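Acetyltransferase, GNAT family (Streptococcus pneumoniae, PDB 2ATR) probably transfers an acetyl group from acetyl-CoA to an amine of an acceptor that has not been identified. Local coordinates at residues E106-E109 with K110-G113; G119-I122 with L123-D127. All blocks are in the same frame, centred on the assembly; numbering follows the deposited sequence.

In the fold
Following the chain from the N terminus, strand 100-102 runs along one margin of the mixed sheet, and the loop after it enters helix 109-117 through interaction 1, which fastens residues 106-109 to the first turn of that helix. The helix then ends in a Schellman motif at Gly119, and in interaction 2 a short 3-10 turn sets Thr125 and Tyr126 against Glu121 and Ile122. The two contacts lie in series, neither enclosing nor crossing the other, with centres about 13 Å apart. They nevertheless meet: Val112 CG1 lies 3.9 Å from Ile122 CG2, so the segment leaving the helix packs against its first turn. Both are surface contacts on the same side of the chain's centre.

Interaction 1: E106-E109 with K110-G113; sequences EETE and KNVG
The carboxamide of Asn111 carries Thr108 OG1 over one of its faces: the hydroxyl stands nearly above CG, with Asn111 CG and Thr108 OG1 3.5 Å apart. Water 1 lies on this same face, bonded to Thr108 OG1 (2.8 Å) and giving only a weak bond to Asn111 OD1. At the amide's nitrogen end, Asn111 ND2 donates to Glu106 O over 3.3 Å, again weakly. Glu106 O also receives a weak bond from Thr108 N across the inverse gamma turn centred on Glu107, so two donors converge on one carbonyl.

Thr108 is the N-cap of helix 109-117, the helix that follows strand 100-102 in this GNAT domain. Its chi1 of 71° sets OG1 between the backbone N and the carbonyl carbon, aimed at the first turn, where it accepts from Asn111 N at 3.2 Å in a fairly straight bond (163°). The helical bonds begin at once: Val112 N reaches Thr108 O at 2.9 Å, and Gly113 N is bonded to Glu109 O. Val112 CG2 lies 3.6 Å from Thr108 O, flanking that carbonyl. Beyond the two segments, Lys110 touches Gln79 and Arg80, in the loop before helix 83-92, where the sequence fits the Q/R-x-x-G-x-G/A signature that in relatives binds the acetyl-CoA pyrophosphate.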
loop_
_atom_site.group_PDB
_atom_site.type_symbol
_atom_site.label_atom_id
_atom_site.label_comp_id
_atom_site.label_asym_id
_atom_site.label_seq_id
_atom_site.Cartn_x
_atom_site.Cartn_y
_atom_site.Cartn_z
ATOM N N GLU A 106 -1.781 -1.174 11.689
ATOM C CA GLU A 106 -1.688 -0.954 13.139
ATOM C C GLU A 106 -2.868 -0.132 13.564
ATOM O O GLU A 106 -3.267 0.818 12.881
ATOM C CB GLU A 106 -0.394 -0.229 13.556
ATOM C CG GLU A 106 0.787 -1.083 13.387
ATOM C CD GLU A 106 2.082 -0.354 13.727
ATOM O OE1 GLU A 106 2.028 0.645 14.494
ATOM O OE2 GLU A 106 3.142 -0.797 13.216
ATOM N N GLU A 107 -3.502 -0.506 14.657
ATOM C CA GLU A 107 -4.753 0.138 14.930
ATOM C C GLU A 107 -4.523 1.391 15.758
ATOM O O GLU A 107 -4.807 1.433 16.947
ATOM C CB GLU A 107 -5.798 -0.858 15.476
ATOM C CG GLU A 107 -7.117 -0.261 15.958
ATOM C CD GLU A 107 -8.125 -1.371 16.280
ATOM O OE1 GLU A 107 -7.666 -2.443 16.775
ATOM O OE2 GLU A 107 -9.335 -1.161 15.984
ATOM N N THR A 108 -3.971 2.421 15.113
ATOM C CA THR A 108 -3.769 3.719 15.765
ATOM C C THR A 108 -4.751 4.768 15.260
ATOM O O THR A 108 -5.290 4.698 14.142
ATOM C CB THR A 108 -2.324 4.253 15.540
ATOM O OG1 THR A 108 -2.183 4.642 14.178
ATOM C CG2 THR A 108 -1.270 3.158 15.839
ATOM N N GLU A 109 -4.943 5.797 16.066
ATOM C CA GLU A 109 -5.854 6.863 15.702
ATOM C C GLU A 109 -5.498 7.474 14.339
ATOM O O GLU A 109 -6.361 7.729 13.522
ATOM C CB GLU A 109 -5.853 7.900 16.842
ATOM C CG GLU A 109 -6.586 9.171 16.557
ATOM C CD GLU A 109 -6.607 10.044 17.785
ATOM O OE1 GLU A 109 -5.509 10.315 18.330
ATOM O OE2 GLU A 109 -7.714 10.416 18.215
ATOM N N LYS A 110 -4.206 7.630 14.076
ATOM C CA LYS A 110 -3.702 8.185 12.811
ATOM C C LYS A 110 -3.954 7.299 11.598
ATOM O O LYS A 110 -4.380 7.782 10.521
ATOM C CB LYS A 110 -2.196 8.415 12.922
ATOM C CG LYS A 110 -1.584 8.934 11.650
ATOM C CD LYS A 110 -0.064 9.122 11.777
ATOM C CE LYS A 110 0.421 10.002 10.629
ATOM N NZ LYS A 110 1.049 9.189 9.534
ATOM N N ASN A 111 -3.651 6.009 11.749
ATOM C CA ASN A 111 -3.805 5.065 10.647
ATOM C C ASN A 111 -5.257 4.895 10.329
ATOM O O ASN A 111 -5.646 4.958 9.170
ATOM C CB ASN A 111 -3.187 3.724 10.974
ATOM C CG ASN A 111 -1.679 3.737 10.842
ATOM O OD1 ASN A 111 -1.085 4.731 10.399
ATOM N ND2 ASN A 111 -1.060 2.618 11.169
ATOM N N VAL A 112 -6.053 4.704 11.368
ATOM C CA VAL A 112 -7.446 4.390 11.182
ATOM C C VAL A 112 -8.125 5.620 10.624
ATOM O O VAL A 112 -8.903 5.488 9.665
ATOM C CB VAL A 112 -8.133 3.778 12.419
ATOM C CG1 VAL A 112 -9.710 3.744 12.241
ATOM C CG2 VAL A 112 -7.610 2.363 12.649
ATOM N N GLY A 113 -7.809 6.810 11.171
ATOM C CA GLY A 113 -8.428 8.052 10.686
ATOM C C GLY A 113 -8.091 8.276 9.209
ATOM O O GLY A 113 -8.952 8.659 8.432
HETATM O O HOH W 1 0.261 5.614 13.364
#

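Interaction 2: G119-I122 with L123-D127; sequences GFEI and LSTYD
Thr125 N donates to Ile122 O at 3.2 Å, and this i to i+3 bond opens a short 3-10 segment, 123-125. Two further i to i+3 bonds continue it, from Tyr126 N to Leu123 O and from Asp127 N to Ser124 O. The lead-in, 119-122, starts with Gly119, whose positive phi ends helix 109-117 of the GNAT fold in a Schellman motif, and then runs extended through Phe120, Glu121 and Ile122.

Among the side chains, the Glu121 carboxylate is the principal acceptor. Thr125 OG1 gives its proton to Glu121 OE2 over a short 2.6 Å, meeting that oxygen on the anti side and 21° out of the carboxylate plane. A bend at chi2 (45°) swings the carboxylate forward, alongside the residues that follow, where Glu121 OE2 also takes a weak bond from Ile122 N. Glu121 OE1 forms a salt bridge with Arg116 of helix 109-117, so the group is gripped at both oxygens and its rotation is probably restricted.

Tyr126 crosses the aliphatic part of Glu121 obliquely, with its ring plane 73° from the carboxylate. The phenol end supplies the nearest approach, Tyr126 OH to Glu121 CG at 3.5 Å, while Tyr126 CE2 lies 3.8 Å from Glu121 CB. Outside the turn, Phe120 packs on Val101 and on Met88 and Leu92 of helix 83-92. On Ile122, CG1 lies between the backbone N and the carbonyl carbon, which directs its branch toward the turn and brings Ile122 CD1 to 3.3 Å from Ser124 OG.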
loop_
_atom_site.group_PDB
_atom_site.type_symbol
_atom_site.label_atom_id
_atom_site.label_comp_id
_atom_site.label_asym_id
_atom_site.label_seq_id
_atom_site.Cartn_x
_atom_site.Cartn_y
_atom_site.Cartn_z
ATOM N N GLY A 119 -12.312 6.062 2.815
ATOM C CA GLY A 119 -13.547 5.282 2.539
ATOM C C GLY A 119 -13.510 3.841 3.069
ATOM O O GLY A 119 -14.370 3.025 2.727
ATOM N N PHE A 120 -12.497 3.516 3.874
ATOM C CA PHE A 120 -12.332 2.186 4.502
ATOM C C PHE A 120 -12.905 2.224 5.917
ATOM O O PHE A 120 -12.878 3.294 6.545
ATOM C CB PHE A 120 -10.842 1.778 4.568
ATOM C CG PHE A 120 -10.277 1.285 3.256
ATOM C CD1 PHE A 120 -10.034 -0.094 3.063
ATOM C CD2 PHE A 120 -9.991 2.197 2.189
ATOM C CE1 PHE A 120 -9.518 -0.574 1.851
ATOM C CE2 PHE A 120 -9.513 1.727 0.952
ATOM C CZ PHE A 120 -9.238 0.331 0.789
ATOM N N GLU A 121 -13.432 1.090 6.378
ATOM C CA GLU A 121 -13.995 0.917 7.731
ATOM C C GLU A 121 -13.372 -0.314 8.387
ATOM O O GLU A 121 -13.046 -1.291 7.716
ATOM C CB GLU A 121 -15.567 0.794 7.670
ATOM C CG GLU A 121 -16.293 0.773 9.069
ATOM C CD GLU A 121 -15.789 1.829 10.046
ATOM O OE1 GLU A 121 -15.550 2.981 9.668
ATOM O OE2 GLU A 121 -15.554 1.470 11.206
ATOM N N ILE A 122 -13.247 -0.297 9.686
ATOM C CA ILE A 122 -12.625 -1.424 10.408
ATOM C C ILE A 122 -13.578 -2.631 10.402
ATOM O O ILE A 122 -14.801 -2.453 10.423
ATOM C CB ILE A 122 -12.137 -1.051 11.821
ATOM C CG1 ILE A 122 -13.305 -0.725 12.760
ATOM C CG2 ILE A 122 -11.147 0.195 11.749
ATOM C CD1 ILE A 122 -12.860 -0.392 14.209
ATOM N N LEU A 123 -13.016 -3.841 10.341
ATOM C CA LEU A 123 -13.849 -5.042 10.171
ATOM C C LEU A 123 -14.799 -5.302 11.326
ATOM O O LEU A 123 -15.879 -5.819 11.083
ATOM C CB LEU A 123 -13.042 -6.302 9.884
ATOM C CG LEU A 123 -12.419 -6.473 8.493
ATOM C CD1 LEU A 123 -11.471 -7.748 8.445
ATOM C CD2 LEU A 123 -13.400 -6.437 7.366
ATOM N N SER A 124 -14.403 -4.950 12.556
ATOM C CA SER A 124 -15.261 -5.115 13.757
ATOM C C SER A 124 -16.624 -4.378 13.676
ATOM O O SER A 124 -17.610 -4.827 14.248
ATOM C CB SER A 124 -14.494 -4.728 15.040
ATOM O OG SER A 124 -14.148 -3.335 14.982
ATOM N N THR A 125 -16.707 -3.311 12.888
ATOM C CA THR A 125 -17.977 -2.567 12.704
ATOM C C THR A 125 -19.005 -3.543 12.123
ATOM O O THR A 125 -20.187 -3.474 12.468
ATOM C CB THR A 125 -17.763 -1.341 11.748
ATOM O OG1 THR A 125 -16.793 -0.467 12.341
ATOM C CG2 THR A 125 -19.017 -0.508 11.551
ATOM N N TYR A 126 -18.523 -4.481 11.299
ATOM C CA TYR A 126 -19.363 -5.557 10.687
ATOM C C TYR A 126 -19.325 -6.943 11.351
ATOM O O TYR A 126 -19.670 -7.977 10.732
ATOM C CB TYR A 126 -18.993 -5.670 9.226
ATOM C CG TYR A 126 -18.922 -4.318 8.610
ATOM C CD1 TYR A 126 -20.096 -3.607 8.361
ATOM C CD2 TYR A 126 -17.673 -3.700 8.325
ATOM C CE1 TYR A 126 -20.055 -2.328 7.809
ATOM C CE2 TYR A 126 -17.621 -2.402 7.788
ATOM C CZ TYR A 126 -18.824 -1.725 7.549
ATOM O OH TYR A 126 -18.856 -0.473 7.002
ATOM N N ASP A 127 -18.867 -6.980 12.584
ATOM C CA ASP A 127 -18.584 -8.240 13.301
ATOM C C ASP A 127 -17.671 -9.217 12.566
ATOM O O ASP A 127 -17.912 -10.431 12.580
ATOM C CB ASP A 127 -19.874 -8.909 13.763
ATOM C CG ASP A 127 -20.713 -7.976 14.651
ATOM O OD1 ASP A 127 -20.121 -7.361 15.573
ATOM O OD2 ASP A 127 -21.919 -7.838 14.368
#